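Local atomic coordinates of Xaa-Pro dipeptidase (PDB entry 5E2C), a protein that probably acts as a metal-dependent aminopeptidase of the Xaa-Pro dipeptidase family, present here as its N-terminal creatinase/prolidase domain alone. Residues A[20-25]-A[29-34]; A[39-44]-A[48-53]. One frame throughout, in Å; residues are numbered along the deposited sequence. Where two conformers were deposited one is given.

Interaction 1: A[20-25]-A[29-34]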
HETATM    1  N   MSE A  20     -15.778   6.355   7.046  1.00 11.16           N
HETATM    2  CA  MSE A  20     -14.410   5.917   6.987  1.00 11.93           C
HETATM    3  C   MSE A  20     -14.359   4.427   6.816  1.00  9.62           C
HETATM    4  O   MSE A  20     -15.088   3.670   7.485  1.00  8.84           O
HETATM    5  CB  MSE A  20     -13.735   6.282   8.291  1.00 14.62           C
HETATM    6  CG  MSE A  20     -12.342   5.727   8.246  1.00 20.37           C
HETATM    7 SE   MSE A  20     -11.194   6.888   9.258  1.00 29.62          SE
HETATM    8  CE  MSE A  20      -9.496   6.022   8.738  1.00 24.32           C
ATOM      9  N   LEU A  21     -13.480   4.013   5.921  1.00  8.86           N
ATOM     10  CA  LEU A  21     -13.116   2.611   5.745  1.00  8.62           C
ATOM     11  C   LEU A  21     -11.864   2.342   6.561  1.00  8.41           C
ATOM     12  O   LEU A  21     -10.822   2.986   6.368  1.00  7.18           O
ATOM     13  CB  LEU A  21     -12.813   2.322   4.278  1.00  9.03           C
ATOM     14  CG  LEU A  21     -12.313   0.908   3.977  1.00  9.19           C
ATOM     15  CD1 LEU A  21     -13.379  -0.122   4.354  1.00  9.12           C
ATOM     16  CD2 LEU A  21     -11.944   0.822   2.504  1.00 10.07           C
ATOM     17  N   ILE A  22     -11.965   1.410   7.491  1.00  7.71           N
ATOM     18  CA  ILE A  22     -10.814   1.001   8.291  1.00  8.02           C
ATOM     19  C   ILE A  22     -10.258  -0.327   7.756  1.00  8.53           C
ATOM     20  O   ILE A  22     -10.975  -1.334   7.682  1.00  8.51           O
ATOM     21  CB  ILE A  22     -11.186   0.885   9.776  1.00  9.04           C
ATOM     22  CG1 ILE A  22     -11.748   2.223  10.269  1.00 10.37           C
ATOM     23  CG2 ILE A  22      -9.973   0.506  10.620  1.00  9.27           C
ATOM     24  CD1 ILE A  22     -13.232   2.262  10.287  1.00 12.02           C
ATOM     25  N   SER A  23      -8.980  -0.302   7.378  1.00  8.76           N
ATOM     26  CA  SER A  23      -8.301  -1.435   6.737  1.00  9.55           C
ATOM     27  C   SER A  23      -7.135  -2.021   7.574  1.00 10.66           C
ATOM     28  O   SER A  23      -6.708  -3.164   7.331  1.00 11.79           O
ATOM     29  CB  SER A  23      -7.751  -1.014   5.370  1.00 10.13           C
ATOM     30  OG  SER A  23      -8.779  -0.543   4.497  1.00 12.09           O
ATOM     31  N   ASP A  24      -6.589  -1.223   8.488  1.00  8.98           N
ATOM     32  CA  ASP A  24      -5.483  -1.645   9.371  1.00 10.60           C
ATOM     33  C   ASP A  24      -6.101  -2.569  10.416  1.00 11.00           C
ATOM     34  O   ASP A  24      -7.016  -2.176  11.124  1.00  9.66           O
ATOM     35  CB  ASP A  24      -4.828  -0.389   9.995  1.00 12.63           C
ATOM     36  CG  ASP A  24      -3.636  -0.702  10.905  1.00 16.63           C
ATOM     37  OD1 ASP A  24      -3.639  -1.738  11.587  1.00 19.86           O
ATOM     38  OD2 ASP A  24      -2.693   0.111  10.966  1.00 16.22           O
ATOM     39  N   LEU A  25      -5.625  -3.804  10.488  1.00 12.24           N
ATOM     40  CA  LEU A  25      -6.208  -4.789  11.385  1.00 13.91           C
ATOM     41  C   LEU A  25      -6.127  -4.413  12.875  1.00 12.02           C
ATOM     42  O   LEU A  25      -7.031  -4.747  13.636  1.00 11.65           O
ATOM     43  CB  LEU A  25      -5.601  -6.164  11.139  1.00 16.38           C
ATOM     44  CG  LEU A  25      -5.864  -6.725   9.739  1.00 19.26           C
ATOM     45  CD1 LEU A  25      -5.178  -8.073   9.623  1.00 22.75           C
ATOM     46  CD2 LEU A  25      -7.354  -6.829   9.429  1.00 21.33           C
ATOM     47  N   ARG A  29      -9.587  -4.253  14.901  0.50 11.31           N
ATOM     48  CA  ARG A  29      -9.712  -4.918  16.192  0.50 12.49           C
ATOM     49  C   ARG A  29     -10.131  -3.934  17.294  0.50 11.80           C
ATOM     50  O   ARG A  29     -11.027  -4.226  18.095  0.50 11.65           O
ATOM     51  CB  ARG A  29      -8.392  -5.604  16.552  0.50 14.47           C
ATOM     52  CG  ARG A  29      -8.486  -6.568  17.720  0.50 16.41           C
ATOM     53  CD  ARG A  29      -7.203  -7.372  17.878  0.50 17.67           C
ATOM     54  NE  ARG A  29      -6.076  -6.531  18.278  0.50 20.71           N
ATOM     55  CZ  ARG A  29      -4.999  -6.291  17.530  0.50 23.07           C
ATOM     56  NH1 ARG A  29      -4.877  -6.826  16.318  0.50 25.55           N
ATOM     57  NH2 ARG A  29      -4.039  -5.506  17.999  0.50 20.63           N
ATOM     58  N   TYR A  30      -9.497  -2.761  17.317  1.00 10.94           N
ATOM     59  CA  TYR A  30      -9.793  -1.729  18.326  1.00 11.35           C
ATOM     60  C   TYR A  30     -11.266  -1.321  18.304  1.00 10.55           C
ATOM     61  O   TYR A  30     -11.909  -1.198  19.356  1.00 10.26           O
ATOM     62  CB  TYR A  30      -8.893  -0.512  18.103  1.00 12.39           C
ATOM     63  CG  TYR A  30      -9.113   0.599  19.080  1.00 15.32           C
ATOM     64  CD1 TYR A  30      -8.678   0.482  20.391  1.00 17.17           C
ATOM     65  CD2 TYR A  30      -9.783   1.757  18.706  1.00 16.41           C
ATOM     66  CE1 TYR A  30      -8.889   1.498  21.300  1.00 18.94           C
ATOM     67  CE2 TYR A  30      -9.986   2.792  19.608  1.00 17.63           C
ATOM     68  CZ  TYR A  30      -9.548   2.647  20.907  1.00 18.76           C
ATOM     69  OH  TYR A  30      -9.758   3.657  21.810  1.00 22.17           O
ATOM     70  N   LEU A  31     -11.808  -1.154  17.095  1.00  8.76           N
ATOM     71  CA  LEU A  31     -13.148  -0.670  16.912  1.00  9.02           C
ATOM     72  C   LEU A  31     -14.254  -1.712  16.960  1.00 10.89           C
ATOM     73  O   LEU A  31     -15.403  -1.349  17.139  1.00 12.29           O
ATOM     74  CB  LEU A  31     -13.255   0.064  15.559  1.00  9.12           C
ATOM     75  CG  LEU A  31     -12.357   1.303  15.459  1.00  9.02           C
ATOM     76  CD1 LEU A  31     -12.260   1.731  14.004  1.00  9.68           C
ATOM     77  CD2 LEU A  31     -12.889   2.424  16.317  1.00 10.19           C
ATOM     78  N   SER A  32     -13.921  -2.980  16.753  1.00 11.67           N
ATOM     79  CA  SER A  32     -14.951  -4.006  16.583  1.00 11.65           C
ATOM     80  C   SER A  32     -14.773  -5.225  17.480  1.00 11.48           C
ATOM     81  O   SER A  32     -15.707  -5.989  17.636  1.00 12.82           O
ATOM     82  CB  SER A  32     -14.973  -4.485  15.140  1.00 12.10           C
ATOM     83  OG  SER A  32     -13.851  -5.315  14.870  1.00 13.09           O
ATOM     84  N   GLY A  33     -13.583  -5.429  18.014  1.00 10.08           N
ATOM     85  CA  GLY A  33     -13.278  -6.656  18.759  1.00 11.04           C
ATOM     86  C   GLY A  33     -12.936  -7.850  17.871  1.00 10.99           C
ATOM     87  O   GLY A  33     -12.551  -8.920  18.364  1.00 12.69           O
ATOM     88  N   PHE A  34     -13.017  -7.676  16.561  1.00 10.62           N
ATOM     89  CA  PHE A  34     -12.718  -8.766  15.625  1.00 10.52           C
ATOM     90  C   PHE A  34     -11.219  -8.863  15.367  1.00 10.99           C
ATOM     91  O   PHE A  34     -10.586  -7.872  15.004  1.00 11.53           O
ATOM     92  CB  PHE A  34     -13.456  -8.546  14.309  1.00 11.24           C
ATOM     93  CG  PHE A  34     -13.146  -9.570  13.268  1.00 11.21           C
ATOM     94  CD1 PHE A  34     -13.533 -10.889  13.447  1.00 12.34           C
ATOM     95  CD2 PHE A  34     -12.444  -9.229  12.123  1.00 12.55           C
ATOM     96  CE1 PHE A  34     -13.263 -11.845  12.486  1.00 13.70           C
ATOM     97  CE2 PHE A  34     -12.158 -10.186  11.154  1.00 13.84           C
ATOM     98  CZ  PHE A  34     -12.567 -11.497  11.337  1.00 13.22           C
TER
HETATM   99  O   HOH W   1      -6.423  -8.025  14.418  1.00 33.45           O
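The strand-to-helix turn of the creatinase/prolidase N-terminal domain joins Ile22, last residue of strand 19-22, to Leu31 near the end of helix 25-32, and Leu25 to Arg29 in the helix's first turn. Leu25 O accepts from Arg29 N at 2.9 Å, an i to i+4 helical bond with an N-H...O angle of 166°. Arg29 CB lies 3.3 Å from Leu25 O. In one of its two conformers, Arg29 NH1 donates to a water (2.7 Å), which bonds weakly to Leu25 O; the water lies in the guanidinium plane, at its edge. The long polar end of Arg29 suits an exposed position. On the buried side, Ile22 and Leu31 cross at about a right angle, Ile22 CG1 meeting Leu31 CD1 at 3.8 Å. Their branched, apolar side chains suit the space between strand and helix. Asp24, as N-cap, accepts from Ile26 N through OD1. Beyond the helix, Gly33 takes a positive phi (81°), at which a beta carbon would press on the carbonyl O of Ser32, so glycine fits. Leu8 of helix 3-14 packs against both Ile22 and Leu31, while strand 19-22 pairs with strands 40-44 and 92-95.

Interaction 2: A[39-44]-A[48-53]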
ATOM      1  N   GLY A  39      -9.989  -8.529   7.346  1.00 11.33           N
ATOM      2  CA  GLY A  39     -11.167  -7.830   7.804  1.00 10.64           C
ATOM      3  C   GLY A  39     -11.083  -6.360   7.488  1.00 10.19           C
ATOM      4  O   GLY A  39      -9.993  -5.803   7.368  1.00 10.72           O
ATOM      5  N   ALA A  40     -12.246  -5.737   7.352  1.00  9.20           N
ATOM      6  CA  ALA A  40     -12.327  -4.304   7.164  1.00  8.67           C
ATOM      7  C   ALA A  40     -13.630  -3.842   7.797  1.00  8.16           C
ATOM      8  O   ALA A  40     -14.555  -4.622   8.003  1.00  8.56           O
ATOM      9  CB  ALA A  40     -12.276  -3.950   5.684  1.00  8.82           C
ATOM     10  N   LEU A  41     -13.687  -2.564   8.124  1.00  7.99           N
ATOM     11  CA  LEU A  41     -14.812  -2.016   8.861  1.00  8.60           C
ATOM     12  C   LEU A  41     -15.207  -0.689   8.221  1.00  8.64           C
ATOM     13  O   LEU A  41     -14.336   0.120   7.879  1.00  8.88           O
ATOM     14  CB  LEU A  41     -14.410  -1.796  10.321  1.00  9.29           C
ATOM     15  CG  LEU A  41     -15.506  -1.330  11.264  1.00  9.28           C
ATOM     16  CD1 LEU A  41     -16.484  -2.476  11.488  1.00 10.35           C
ATOM     17  CD2 LEU A  41     -14.898  -0.866  12.571  1.00  9.77           C
ATOM     18  N   LEU A  42     -16.506  -0.500   8.011  1.00  8.50           N
ATOM     19  CA  LEU A  42     -17.048   0.784   7.519  1.00  8.67           C
ATOM     20  C   LEU A  42     -17.786   1.485   8.670  1.00  8.97           C
ATOM     21  O   LEU A  42     -18.704   0.916   9.250  1.00  9.05           O
ATOM     22  CB  LEU A  42     -17.996   0.521   6.348  1.00  9.21           C
ATOM     23  CG  LEU A  42     -18.722   1.709   5.719  1.00  9.12           C
ATOM     24  CD1 LEU A  42     -17.717   2.731   5.197  1.00  9.37           C
ATOM     25  CD2 LEU A  42     -19.672   1.244   4.617  1.00  9.25           C
ATOM     26  N   VAL A  43     -17.374   2.700   9.018  1.00  8.76           N
ATOM     27  CA  VAL A  43     -18.045   3.455  10.067  1.00  8.80           C
ATOM     28  C   VAL A  43     -18.568   4.751   9.471  1.00 10.18           C
ATOM     29  O   VAL A  43     -17.803   5.465   8.804  1.00 10.15           O
ATOM     30  CB  VAL A  43     -17.078   3.783  11.223  1.00  9.56           C
ATOM     31  CG1 VAL A  43     -17.774   4.595  12.298  1.00 10.09           C
ATOM     32  CG2 VAL A  43     -16.537   2.496  11.811  1.00 10.00           C
ATOM     33  N   PHE A  44     -19.854   5.043   9.718  1.00 10.50           N
ATOM     34  CA  PHE A  44     -20.498   6.265   9.210  1.00 10.91           C
ATOM     35  C   PHE A  44     -20.407   7.406  10.209  1.00 12.99           C
ATOM     36  O   PHE A  44     -20.372   7.179  11.412  1.00 13.96           O
ATOM     37  CB  PHE A  44     -21.967   6.022   8.886  1.00 12.41           C
ATOM     38  CG  PHE A  44     -22.206   4.974   7.823  1.00 12.55           C
ATOM     39  CD1 PHE A  44     -22.361   3.642   8.169  1.00 13.97           C
ATOM     40  CD2 PHE A  44     -22.284   5.322   6.469  1.00 14.35           C
ATOM     41  CE1 PHE A  44     -22.595   2.679   7.201  1.00 14.28           C
ATOM     42  CE2 PHE A  44     -22.510   4.352   5.497  1.00 13.34           C
ATOM     43  CZ  PHE A  44     -22.665   3.032   5.863  1.00 13.95           C
ATOM     44  N   ARG A  48     -26.000   5.845  11.373  1.00 18.45           N
ATOM     45  CA  ARG A  48     -25.999   4.504  10.763  1.00 18.40           C
ATOM     46  C   ARG A  48     -24.945   3.613  11.425  1.00 16.46           C
ATOM     47  O   ARG A  48     -23.879   4.074  11.800  1.00 15.85           O
ATOM     48  CB  ARG A  48     -25.743   4.579   9.260  1.00 18.64           C
ATOM     49  CG  ARG A  48     -26.915   5.129   8.467  1.00 19.45           C
ATOM     50  CD  ARG A  48     -26.566   5.379   7.010  1.00 19.51           C
ATOM     51  NE  ARG A  48     -25.696   6.537   6.821  1.00 19.30           N
ATOM     52  CZ  ARG A  48     -25.360   7.049   5.638  1.00 18.91           C
ATOM     53  NH1 ARG A  48     -25.837   6.528   4.515  1.00 21.26           N
ATOM     54  NH2 ARG A  48     -24.554   8.100   5.579  1.00 19.94           N
ATOM     55  N   ASP A  49     -25.280   2.342  11.592  1.00 16.20           N
ATOM     56  CA  ASP A  49     -24.388   1.400  12.249  1.00 17.17           C
ATOM     57  C   ASP A  49     -23.272   0.946  11.319  1.00 15.20           C
ATOM     58  O   ASP A  49     -23.413   0.926  10.082  1.00 14.86           O
ATOM     59  CB  ASP A  49     -25.149   0.162  12.728  1.00 20.43           C
ATOM     60  CG  ASP A  49     -26.173   0.476  13.807  1.00 27.03           C
ATOM     61  OD1 ASP A  49     -25.931   1.367  14.664  1.00 31.77           O
ATOM     62  OD2 ASP A  49     -27.214  -0.205  13.808  1.00 37.55           O
ATOM     63  N   ALA A  50     -22.171   0.552  11.948  1.00 14.14           N
ATOM     64  CA  ALA A  50     -20.983   0.101  11.239  1.00 12.52           C
ATOM     65  C   ALA A  50     -21.191  -1.258  10.582  1.00 12.51           C
ATOM     66  O   ALA A  50     -22.054  -2.036  10.989  1.00 13.25           O
ATOM     67  CB  ALA A  50     -19.801   0.057  12.195  1.00 14.15           C
ATOM     68  N   VAL A  51     -20.413  -1.529   9.541  1.00 11.27           N
ATOM     69  CA  VAL A  51     -20.487  -2.811   8.838  1.00 10.74           C
ATOM     70  C   VAL A  51     -19.095  -3.444   8.836  1.00 10.87           C
ATOM     71  O   VAL A  51     -18.116  -2.804   8.411  1.00 10.84           O
ATOM     72  CB  VAL A  51     -21.002  -2.631   7.388  1.00 11.58           C
ATOM     73  CG1 VAL A  51     -21.173  -3.980   6.712  1.00 11.78           C
ATOM     74  CG2 VAL A  51     -22.308  -1.830   7.367  1.00 11.49           C
ATOM     75  N   LEU A  52     -19.008  -4.691   9.313  1.00 10.36           N
ATOM     76  CA  LEU A  52     -17.759  -5.459   9.279  1.00 10.76           C
ATOM     77  C   LEU A  52     -17.791  -6.377   8.067  1.00 10.85           C
ATOM     78  O   LEU A  52     -18.826  -6.941   7.763  1.00 12.17           O
ATOM     79  CB  LEU A  52     -17.616  -6.283  10.560  1.00 10.59           C
ATOM     80  CG  LEU A  52     -16.361  -7.139  10.719  1.00 10.88           C
ATOM     81  CD1 LEU A  52     -15.143  -6.266  10.961  1.00 11.43           C
ATOM     82  CD2 LEU A  52     -16.556  -8.073  11.905  1.00 12.74           C
ATOM     83  N   ALA A  53     -16.674  -6.490   7.356  1.00 10.42           N
ATOM     84  CA  ALA A  53     -16.527  -7.462   6.287  1.00  9.45           C
ATOM     85  C   ALA A  53     -15.310  -8.334   6.543  1.00  9.72           C
ATOM     86  O   ALA A  53     -14.227  -7.848   6.923  1.00 10.06           O
ATOM     87  CB  ALA A  53     -16.413  -6.784   4.931  1.00  9.92           C
TER
HETATM   88  O   HOH W   2     -21.182   3.502  11.796  1.00 13.41           O
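Phe44 and Arg48 meet where the antiparallel hairpin of strands 40-44 and 51-54 turns, the arginine laid over one ring face. Phe44 CG stands anti to its own carbonyl carbon (chi1 -61°), which swings the ring toward Arg48; the arginine sets CD above the ring centre and the guanidinium toward the rim, its plane 30° from the ring's. Arg48 CZ lies 3.6 Å from Phe44 CD2. A long aliphatic chain with a flat charged end suits this place: it shields the ring while NE reaches Asp46 in a salt bridge and NH1 bonds to Ala88 O. At the ring's edge, Asp49 O is 3.5 Å from Phe44 CE1. A water bridges Phe44 N and Arg48 O. Farther along, Leu42 N gives Val51 O a nearly straight bond of 2.8 Å, and Val51 N returns one to Leu42 O. In the non-hydrogen-bonded pair, Leu41 and Leu52 both hold CG anti to the backbone N, bringing their CD1 atoms to 4.1 Å. Ala50 CB, a small apolar group, touches Val43 CG2 at 4.1 Å. Helix 77-87 covers Ala40 and Val51, helix 3-14 packs on Val43 and Ala50, and strands 19-22 and 70-73 flank the hairpin.

Along the chain, interaction 1 is complete before the first residue of interaction 2, and their centres lie about 8 Å apart. Strands 19-22 and 40-44 are antiparallel neighbours in the mixed sheet: Ile22 N probably bonds to Leu41 O at 2.7 Å, as does Met20 N to Val43 O at 2.8 Å. The helix that links the two strands, 25-32, also packs against the sheet, with Leu31 CB 3.5 Å from Leu41 CD2. The chain thus passes from strand 19-22 through a helix into a hairpin, so that strands 19-22, 40-44 and 51-54 are consecutive in the chain and adjacent in the sheet, with helix 25-32 packed on strand 40-44 through Leu31.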